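Cellulase (Uncultured bacterium, PDB 3WX5) probably hydrolyses internal beta-1,4-glucosidic bonds of cellulose, as an endoglucanase of glycoside hydrolase family 12. Local coordinates at residues 42-51 with 62-70; 80-88 with 125-136. All coordinates share one frame; numbering follows the deposited sequence.

Interaction 1. Residues 42-51 with 62-70; sequences VWGAETAQCI and LTRAEHSNG
Cys50 faces both Thr63 and Arg64 in a classic beta bulge within the antiparallel hairpin of strands 49-54 and 60-65, part of the six-stranded sheet of this family 12 beta-sandwich. Cys50 O takes the Thr63 N-H at 3.0 Å and, weakly, that of Arg64, while Cys50 N donates to Arg64 O. Here the register slips by one, from Cys50 opposite Arg64 to Ile51 opposite Leu62. On the face carrying Gln49 and Ile51, Leu62 CD1 touches both Gln49 CG and Ile51 CG2, the latter 3.6 Å away. Cys50, on the other face, is tied by a disulfide to Cys23, just after the edge strand 19-22.

Before strand 49-54 side chains add to the pairing. The His67 ring is gripped in its own plane at both nitrogens, which fixes its rotation: NE2 donates to Gln49 OE1 at 2.8 Å in a nearly straight bond (168°), and ND1 is hydrogen-bonded to Thr47 OG1 at 2.6 Å. Gln49 CG is anti to the backbone N (chi1 179°), and the extended chain carries the amide to the ring, its plane turned 80° from the imidazole; its NE2 bonds Asn40 OD1, so both ends of the amide are held. Leu225 of strand 215-225 also touches His67, linking the site to the other sheet. On the outer side, Ala48 CB lies over one face of the Arg64 guanidinium, whose edge meets the Glu66 carboxylate in a salt bridge. Glu66 N donates to Ala48 O at 2.9 Å, and one water joins Ala48 N to Glu66 OE1.

Interaction 2. Residues 80-88 with 125-136; sequences YLGCHWGAC and WFSPSLTSTNGY
Trp85 turns its indole with chi1 at -86° and Tyr136 CG is anti to its own carbonyl carbon (chi1 -46°), torsions that bring the indole and phenol together in an aromatic cluster with Trp125. Trp85 sits in the type I' turn His84-Ala87, a tight hairpin closed by the Cys83-Cys88 disulfide; its partners flank the loop that follows strand 117-127. The edge of Tyr136 meets the face of Trp85, Tyr136 CE1 coming 3.7 Å from Trp85 CE3, with the planes at 81°. Trp85 in turn puts its own edge to the face of Trp125, Trp85 CH2 lying 3.7 Å from Trp125 CZ2, a second T-shaped pair. Tyr136 OH is used twice, donating to Cys83 O at 2.8 Å and accepting the Trp85 N-H at 2.9 Å. A phenylalanine in place of Tyr136 would probably keep much of the ring contact but leave Cys83 O and Trp85 N without this shared mate. Gly135 lets the indole come close, with its CA 3.3 Å from Trp85 NE1. At the tip of the turn, Ser132 OG accepts the Gly86 N-H at 2.8 Å.

How the interactions relate
Interaction 1 closes before interaction 2 opens along the chain, and the two do not touch: their centres lie 24 Å apart and their nearest atoms about 7 Å. Interaction 1 belongs to the six-stranded antiparallel sheet, near the N-terminal edge strand 19-22. Interaction 2 instead joins a small disulfide-closed hairpin to a loop after strand 117-127 of the larger sheet. Strand 215-225 of that larger sheet borders both, through Leu225 beside residues 42-51 and 62-70, and through Glu220 and His217 beside residues 80-88 and 125-136. In this concanavalin-clan beta-sandwich one contact holds a hairpin of the six-stranded sheet with its flanking loops, the other a strand end and loop of the larger sheet.

Interaction 1. Residues 42-51 with 62-70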
loop_
_atom_site.group_PDB
_atom_site.type_symbol
_atom_site.label_atom_id
_atom_site.label_comp_id
_atom_site.label_asym_id
_atom_site.label_seq_id
_atom_site.Cartn_x
_atom_site.Cartn_y
_atom_site.Cartn_z
ATOM N N VAL A 42 -9.892 5.553 -6.620
ATOM C CA VAL A 42 -11.127 5.657 -5.841
ATOM C C VAL A 42 -11.989 4.405 -6.085
ATOM O O VAL A 42 -13.028 4.449 -6.750
ATOM C CB VAL A 42 -11.897 6.985 -6.139
ATOM C CG1 VAL A 42 -13.045 7.197 -5.109
ATOM C CG2 VAL A 42 -10.893 8.171 -6.036
ATOM N N TRP A 43 -11.531 3.279 -5.533
ATOM C CA TRP A 43 -12.074 1.980 -5.912
ATOM C C TRP A 43 -13.398 1.619 -5.237
ATOM O O TRP A 43 -14.159 0.821 -5.766
ATOM C CB TRP A 43 -11.026 0.873 -5.726
ATOM C CG TRP A 43 -10.597 0.663 -4.316
ATOM C CD1 TRP A 43 -9.435 1.115 -3.717
ATOM C CD2 TRP A 43 -11.289 -0.102 -3.322
ATOM N NE1 TRP A 43 -9.391 0.683 -2.397
ATOM C CE2 TRP A 43 -10.498 -0.086 -2.149
ATOM C CE3 TRP A 43 -12.478 -0.847 -3.328
ATOM C CZ2 TRP A 43 -10.901 -0.724 -0.966
ATOM C CZ3 TRP A 43 -12.877 -1.472 -2.154
ATOM C CH2 TRP A 43 -12.083 -1.418 -0.994
ATOM N N GLY A 44 -13.706 2.260 -4.108
ATOM C CA GLY A 44 -14.811 1.842 -3.266
ATOM C C GLY A 44 -15.990 2.805 -3.134
ATOM O O GLY A 44 -16.871 2.586 -2.296
ATOM N N ALA A 45 -15.994 3.873 -3.929
ATOM C CA ALA A 45 -17.055 4.895 -3.904
ATOM C C ALA A 45 -17.095 5.737 -5.169
ATOM O O ALA A 45 -16.197 5.642 -6.004
ATOM C CB ALA A 45 -16.895 5.826 -2.666
ATOM N N GLU A 46 -18.100 6.602 -5.266
ATOM C CA GLU A 46 -18.216 7.512 -6.398
ATOM C C GLU A 46 -17.978 8.952 -5.970
ATOM O O GLU A 46 -18.073 9.866 -6.775
ATOM C CB GLU A 46 -19.600 7.396 -7.028
ATOM C CG GLU A 46 -20.134 5.977 -7.071
ATOM C CD GLU A 46 -20.602 5.573 -8.441
ATOM O OE1 GLU A 46 -20.117 6.155 -9.429
ATOM O OE2 GLU A 46 -21.440 4.654 -8.535
ATOM N N THR A 47 -17.728 9.149 -4.684
ATOM C CA THR A 47 -17.305 10.475 -4.157
ATOM C C THR A 47 -16.001 11.041 -4.745
ATOM O O THR A 47 -15.075 10.307 -5.117
ATOM C CB THR A 47 -17.270 10.504 -2.607
ATOM O OG1 THR A 47 -16.665 9.289 -2.111
ATOM C CG2 THR A 47 -18.698 10.567 -2.081
ATOM N N ALA A 48 -15.913 12.370 -4.782
ATOM C CA ALA A 48 -14.842 13.034 -5.484
ATOM C C ALA A 48 -13.525 13.006 -4.695
ATOM O O ALA A 48 -13.494 13.217 -3.473
ATOM C CB ALA A 48 -15.242 14.489 -5.809
ATOM N N GLN A 49 -12.440 12.906 -5.440
ATOM C CA GLN A 49 -11.093 12.992 -4.862
ATOM C C GLN A 49 -10.116 13.487 -5.907
ATOM O O GLN A 49 -10.103 12.981 -7.031
ATOM C CB GLN A 49 -10.655 11.605 -4.370
ATOM C CG GLN A 49 -9.264 11.560 -3.767
ATOM C CD GLN A 49 -8.844 10.110 -3.496
ATOM O OE1 GLN A 49 -9.432 9.432 -2.666
ATOM N NE2 GLN A 49 -7.932 9.605 -4.305
ATOM N N CYS A 50 -9.250 14.410 -5.507
ATOM C CA CYS A 50 -8.125 14.825 -6.341
ATOM C C CYS A 50 -6.817 14.679 -5.589
ATOM O O CYS A 50 -6.759 14.918 -4.393
ATOM C CB CYS A 50 -8.268 16.290 -6.771
ATOM S SG CYS A 50 -9.800 16.592 -7.712
ATOM N N ILE A 51 -5.763 14.300 -6.307
ATOM C CA ILE A 51 -4.413 14.371 -5.744
ATOM C C ILE A 51 -3.509 15.229 -6.624
ATOM O O ILE A 51 -3.551 15.126 -7.861
ATOM C CB ILE A 51 -3.783 12.958 -5.568
ATOM C CG1 ILE A 51 -3.821 12.153 -6.876
ATOM C CG2 ILE A 51 -4.543 12.201 -4.450
ATOM C CD1 ILE A 51 -3.204 10.716 -6.761
ATOM N N LEU A 62 -3.460 14.906 -1.033
ATOM C CA LEU A 62 -4.922 14.911 -1.278
ATOM C C LEU A 62 -5.387 16.373 -1.234
ATOM O O LEU A 62 -5.361 17.013 -0.163
ATOM C CB LEU A 62 -5.660 14.101 -0.205
ATOM C CG LEU A 62 -5.738 12.578 -0.401
ATOM C CD1 LEU A 62 -6.709 12.180 -1.535
ATOM C CD2 LEU A 62 -4.350 11.982 -0.638
ATOM N N THR A 63 -5.796 16.897 -2.383
ATOM C CA THR A 63 -6.294 18.270 -2.444
ATOM C C THR A 63 -7.804 18.318 -2.380
ATOM O O THR A 63 -8.394 19.378 -2.112
ATOM C CB THR A 63 -5.819 19.013 -3.716
ATOM O OG1 THR A 63 -6.281 18.317 -4.867
ATOM C CG2 THR A 63 -4.290 19.116 -3.749
ATOM N N ARG A 64 -8.439 17.176 -2.625
ATOM C CA ARG A 64 -9.889 17.072 -2.492
ATOM C C ARG A 64 -10.263 15.656 -2.094
ATOM O O ARG A 64 -9.792 14.707 -2.711
ATOM C CB ARG A 64 -10.562 17.429 -3.817
ATOM C CG ARG A 64 -12.085 17.512 -3.754
ATOM C CD ARG A 64 -12.672 17.803 -5.144
ATOM N NE ARG A 64 -14.134 17.874 -5.091
ATOM C CZ ARG A 64 -14.907 18.218 -6.119
ATOM N NH1 ARG A 64 -14.352 18.588 -7.266
ATOM N NH2 ARG A 64 -16.231 18.242 -5.980
ATOM N N ALA A 65 -11.060 15.509 -1.034
ATOM C CA ALA A 65 -11.549 14.187 -0.672
ATOM C C ALA A 65 -12.899 14.263 0.002
ATOM O O ALA A 65 -12.997 14.591 1.170
ATOM C CB ALA A 65 -10.526 13.452 0.237
ATOM N N GLU A 66 -13.947 13.959 -0.748
ATOM C CA GLU A 66 -15.286 14.108 -0.225
ATOM C C GLU A 66 -15.947 12.822 0.226
ATOM O O GLU A 66 -17.174 12.731 0.286
ATOM C CB GLU A 66 -16.141 14.850 -1.241
ATOM C CG GLU A 66 -15.572 16.251 -1.428
ATOM C CD GLU A 66 -16.292 17.038 -2.491
ATOM O OE1 GLU A 66 -17.224 16.478 -3.125
ATOM O OE2 GLU A 66 -15.948 18.230 -2.656
ATOM N N HIS A 67 -15.143 11.885 0.713
ATOM C CA HIS A 67 -15.668 10.563 0.986
ATOM C C HIS A 67 -16.452 10.556 2.272
ATOM O O HIS A 67 -16.085 11.235 3.252
ATOM C CB HIS A 67 -14.532 9.539 1.059
ATOM C CG HIS A 67 -13.643 9.563 -0.131
ATOM N ND1 HIS A 67 -14.133 9.451 -1.412
ATOM C CD2 HIS A 67 -12.307 9.763 -0.250
ATOM C CE1 HIS A 67 -13.137 9.591 -2.274
ATOM N NE2 HIS A 67 -12.008 9.703 -1.592
ATOM N N SER A 68 -17.535 9.785 2.280
ATOM C CA SER A 68 -18.235 9.505 3.534
ATOM C C SER A 68 -18.909 8.150 3.392
ATOM O O SER A 68 -20.099 8.069 3.039
ATOM C CB SER A 68 -19.286 10.584 3.843
ATOM O OG SER A 68 -19.877 10.349 5.139
ATOM N N ASN A 69 -18.122 7.099 3.587
ATOM C CA ASN A 69 -18.426 5.776 3.014
ATOM C C ASN A 69 -18.746 4.772 4.099
ATOM O O ASN A 69 -18.692 3.558 3.877
ATOM C CB ASN A 69 -17.238 5.293 2.188
ATOM C CG ASN A 69 -17.638 4.364 1.044
ATOM O OD1 ASN A 69 -16.904 3.415 0.698
ATOM N ND2 ASN A 69 -18.764 4.658 0.418
ATOM N N GLY A 70 -19.162 5.255 5.269
ATOM C CA GLY A 70 -19.443 4.315 6.356
ATOM C C GLY A 70 -18.185 3.548 6.728
ATOM O O GLY A 70 -17.103 4.142 6.837
HETATM O O HOH W 1 -17.709 8.117 0.112
HETATM O O HOH W 2 -18.231 14.055 -4.111
#

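Interaction 2. Residues 80-88 with 125-136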
loop_
_atom_site.group_PDB
_atom_site.type_symbol
_atom_site.label_atom_id
_atom_site.label_comp_id
_atom_site.label_asym_id
_atom_site.label_seq_id
_atom_site.Cartn_x
_atom_site.Cartn_y
_atom_site.Cartn_z
ATOM N N TYR A 80 3.322 3.112 -6.177
ATOM C CA TYR A 80 3.767 1.720 -6.199
ATOM C C TYR A 80 4.940 1.443 -7.117
ATOM O O TYR A 80 5.154 2.135 -8.132
ATOM C CB TYR A 80 2.596 0.754 -6.486
ATOM C CG TYR A 80 2.051 0.765 -7.895
ATOM C CD1 TYR A 80 2.546 -0.114 -8.855
ATOM C CD2 TYR A 80 0.920 1.515 -8.218
ATOM C CE1 TYR A 80 2.017 -0.138 -10.154
ATOM C CE2 TYR A 80 0.360 1.472 -9.500
ATOM C CZ TYR A 80 0.921 0.647 -10.465
ATOM O OH TYR A 80 0.365 0.582 -11.729
ATOM N N LEU A 81 5.640 0.363 -6.770
ATOM C CA LEU A 81 6.554 -0.337 -7.651
ATOM C C LEU A 81 5.943 -1.685 -8.013
ATOM O O LEU A 81 5.341 -2.344 -7.163
ATOM C CB LEU A 81 7.863 -0.583 -6.902
ATOM C CG LEU A 81 8.883 -1.325 -7.773
ATOM C CD1 LEU A 81 9.978 -0.406 -8.236
ATOM C CD2 LEU A 81 9.438 -2.493 -6.982
ATOM N N GLY A 82 6.059 -2.078 -9.280
ATOM C CA GLY A 82 5.553 -3.373 -9.711
ATOM C C GLY A 82 4.288 -3.273 -10.568
ATOM O O GLY A 82 4.140 -2.331 -11.360
ATOM N N CYS A 83 3.413 -4.269 -10.423
ATOM C CA CYS A 83 2.256 -4.482 -11.290
ATOM C C CYS A 83 0.959 -4.487 -10.475
ATOM O O CYS A 83 0.710 -5.404 -9.686
ATOM C CB CYS A 83 2.387 -5.800 -12.064
ATOM S SG CYS A 83 3.933 -5.962 -13.052
ATOM N N HIS A 84 0.171 -3.431 -10.672
ATOM C CA HIS A 84 -1.105 -3.215 -10.019
ATOM C C HIS A 84 -2.224 -3.515 -11.013
ATOM O O HIS A 84 -2.450 -2.734 -11.943
ATOM C CB HIS A 84 -1.171 -1.736 -9.579
ATOM C CG HIS A 84 -2.440 -1.357 -8.895
ATOM N ND1 HIS A 84 -2.619 -1.490 -7.532
ATOM C CD2 HIS A 84 -3.589 -0.826 -9.379
ATOM C CE1 HIS A 84 -3.853 -1.131 -7.220
ATOM N NE2 HIS A 84 -4.454 -0.702 -8.320
ATOM N N TRP A 85 -2.892 -4.656 -10.840
ATOM C CA TRP A 85 -3.898 -5.115 -11.792
ATOM C C TRP A 85 -3.382 -5.041 -13.233
ATOM O O TRP A 85 -4.070 -4.544 -14.134
ATOM C CB TRP A 85 -5.210 -4.348 -11.637
ATOM C CG TRP A 85 -6.127 -4.938 -10.593
ATOM C CD1 TRP A 85 -7.159 -5.818 -10.797
ATOM C CD2 TRP A 85 -6.072 -4.713 -9.181
ATOM N NE1 TRP A 85 -7.753 -6.136 -9.605
ATOM C CE2 TRP A 85 -7.100 -5.480 -8.594
ATOM C CE3 TRP A 85 -5.223 -3.979 -8.354
ATOM C CZ2 TRP A 85 -7.345 -5.482 -7.218
ATOM C CZ3 TRP A 85 -5.467 -3.976 -6.972
ATOM C CH2 TRP A 85 -6.515 -4.730 -6.424
ATOM N N GLY A 86 -2.164 -5.538 -13.434
ATOM C CA GLY A 86 -1.594 -5.645 -14.783
ATOM C C GLY A 86 -0.947 -4.386 -15.322
ATOM O O GLY A 86 -0.338 -4.416 -16.398
ATOM N N ALA A 87 -1.074 -3.274 -14.602
ATOM C CA ALA A 87 -0.368 -2.048 -14.986
ATOM C C ALA A 87 0.991 -1.966 -14.281
ATOM O O ALA A 87 1.059 -1.651 -13.091
ATOM C CB ALA A 87 -1.222 -0.810 -14.672
ATOM N N CYS A 88 2.066 -2.235 -15.025
ATOM C CA CYS A 88 3.416 -2.360 -14.460
ATOM C C CYS A 88 4.243 -1.072 -14.579
ATOM O O CYS A 88 4.136 -0.315 -15.567
ATOM C CB CYS A 88 4.172 -3.552 -15.096
ATOM S SG CYS A 88 3.378 -5.218 -14.923
ATOM N N TRP A 125 0.782 -7.053 -2.878
ATOM C CA TRP A 125 -0.173 -7.945 -3.521
ATOM C C TRP A 125 0.596 -9.168 -4.027
ATOM O O TRP A 125 1.657 -9.029 -4.643
ATOM C CB TRP A 125 -0.888 -7.243 -4.703
ATOM C CG TRP A 125 -1.977 -6.301 -4.282
ATOM C CD1 TRP A 125 -1.945 -4.930 -4.310
ATOM C CD2 TRP A 125 -3.254 -6.661 -3.738
ATOM N NE1 TRP A 125 -3.139 -4.427 -3.848
ATOM C CE2 TRP A 125 -3.933 -5.462 -3.433
ATOM C CE3 TRP A 125 -3.895 -7.880 -3.501
ATOM C CZ2 TRP A 125 -5.260 -5.447 -2.967
ATOM C CZ3 TRP A 125 -5.196 -7.865 -2.983
ATOM C CH2 TRP A 125 -5.829 -6.652 -2.647
ATOM N N PHE A 126 0.031 -10.340 -3.772
ATOM C CA PHE A 126 0.636 -11.628 -4.136
ATOM C C PHE A 126 -0.375 -12.520 -4.856
ATOM O O PHE A 126 -1.568 -12.509 -4.550
ATOM C CB PHE A 126 1.075 -12.372 -2.872
ATOM C CG PHE A 126 1.965 -11.561 -1.967
ATOM C CD1 PHE A 126 1.424 -10.608 -1.108
ATOM C CD2 PHE A 126 3.327 -11.822 -1.899
ATOM C CE1 PHE A 126 2.263 -9.826 -0.295
ATOM C CE2 PHE A 126 4.144 -11.125 -1.013
ATOM C CZ PHE A 126 3.593 -10.151 -0.179
ATOM N N SER A 127 0.123 -13.404 -5.726
ATOM C CA SER A 127 -0.745 -14.479 -6.172
ATOM C C SER A 127 0.038 -15.568 -6.883
ATOM O O SER A 127 1.212 -15.369 -7.208
ATOM C CB SER A 127 -1.812 -13.939 -7.118
ATOM O OG SER A 127 -1.340 -14.008 -8.448
ATOM N N PRO A 128 -0.593 -16.732 -7.081
ATOM C CA PRO A 128 0.188 -17.809 -7.653
ATOM C C PRO A 128 0.452 -17.574 -9.123
ATOM O O PRO A 128 1.260 -18.288 -9.721
ATOM C CB PRO A 128 -0.692 -19.051 -7.443
ATOM C CG PRO A 128 -2.064 -18.533 -7.310
ATOM C CD PRO A 128 -1.901 -17.199 -6.590
ATOM N N SER A 129 -0.239 -16.604 -9.709
ATOM C CA SER A 129 -0.092 -16.305 -11.141
ATOM C C SER A 129 0.987 -15.261 -11.486
ATOM O O SER A 129 1.331 -14.387 -10.672
ATOM C CB SER A 129 -1.456 -15.922 -11.737
ATOM O OG SER A 129 -1.313 -15.399 -13.044
ATOM N N LEU A 130 1.592 -15.426 -12.665
ATOM C CA LEU A 130 2.568 -14.482 -13.189
ATOM C C LEU A 130 1.920 -13.204 -13.720
ATOM O O LEU A 130 2.615 -12.223 -13.952
ATOM C CB LEU A 130 3.390 -15.151 -14.313
ATOM C CG LEU A 130 4.609 -15.969 -13.863
ATOM C CD1 LEU A 130 5.125 -16.830 -15.035
ATOM C CD2 LEU A 130 5.719 -15.057 -13.357
ATOM N N THR A 131 0.607 -13.213 -13.924
ATOM C CA THR A 131 -0.075 -12.013 -14.362
ATOM C C THR A 131 -1.099 -11.517 -13.336
ATOM O O THR A 131 -1.637 -12.297 -12.566
ATOM C CB THR A 131 -0.755 -12.217 -15.728
ATOM O OG1 THR A 131 -1.760 -13.231 -15.623
ATOM C CG2 THR A 131 0.268 -12.635 -16.793
ATOM N N SER A 132 -1.406 -10.221 -13.376
ATOM C CA SER A 132 -2.332 -9.636 -12.402
ATOM C C SER A 132 -3.442 -8.826 -13.062
ATOM O O SER A 132 -4.203 -8.154 -12.387
ATOM C CB SER A 132 -1.566 -8.733 -11.421
ATOM O OG SER A 132 -0.893 -7.704 -12.117
ATOM N N THR A 133 -3.543 -8.901 -14.384
ATOM C CA THR A 133 -4.544 -8.120 -15.086
ATOM C C THR A 133 -5.937 -8.364 -14.495
ATOM O O THR A 133 -6.766 -7.451 -14.459
ATOM C CB THR A 133 -4.565 -8.458 -16.585
ATOM O OG1 THR A 133 -4.914 -9.839 -16.731
ATOM C CG2 THR A 133 -3.182 -8.241 -17.193
ATOM N N ASN A 134 -6.184 -9.562 -13.984
ATOM C CA ASN A 134 -7.468 -9.834 -13.370
ATOM C C ASN A 134 -7.492 -9.895 -11.849
ATOM O O ASN A 134 -8.446 -10.375 -11.250
ATOM C CB ASN A 134 -8.128 -11.053 -13.998
ATOM C CG ASN A 134 -8.951 -10.682 -15.201
ATOM O OD1 ASN A 134 -10.151 -10.939 -15.233
ATOM N ND2 ASN A 134 -8.360 -9.906 -16.105
ATOM N N GLY A 135 -6.486 -9.302 -11.227
ATOM C CA GLY A 135 -6.465 -9.209 -9.764
ATOM C C GLY A 135 -5.765 -10.395 -9.118
ATOM O O GLY A 135 -4.880 -11.024 -9.734
ATOM N N TYR A 136 -6.049 -10.605 -7.834
ATOM C CA TYR A 136 -5.206 -11.475 -6.996
ATOM C C TYR A 136 -5.993 -12.532 -6.220
ATOM O O TYR A 136 -5.540 -12.988 -5.162
ATOM C CB TYR A 136 -4.318 -10.643 -6.039
ATOM C CG TYR A 136 -3.629 -9.486 -6.728
ATOM C CD1 TYR A 136 -4.242 -8.238 -6.812
ATOM C CD2 TYR A 136 -2.389 -9.647 -7.333
ATOM C CE1 TYR A 136 -3.619 -7.174 -7.461
ATOM C CE2 TYR A 136 -1.788 -8.613 -8.049
ATOM C CZ TYR A 136 -2.403 -7.383 -8.108
ATOM O OH TYR A 136 -1.782 -6.335 -8.766
#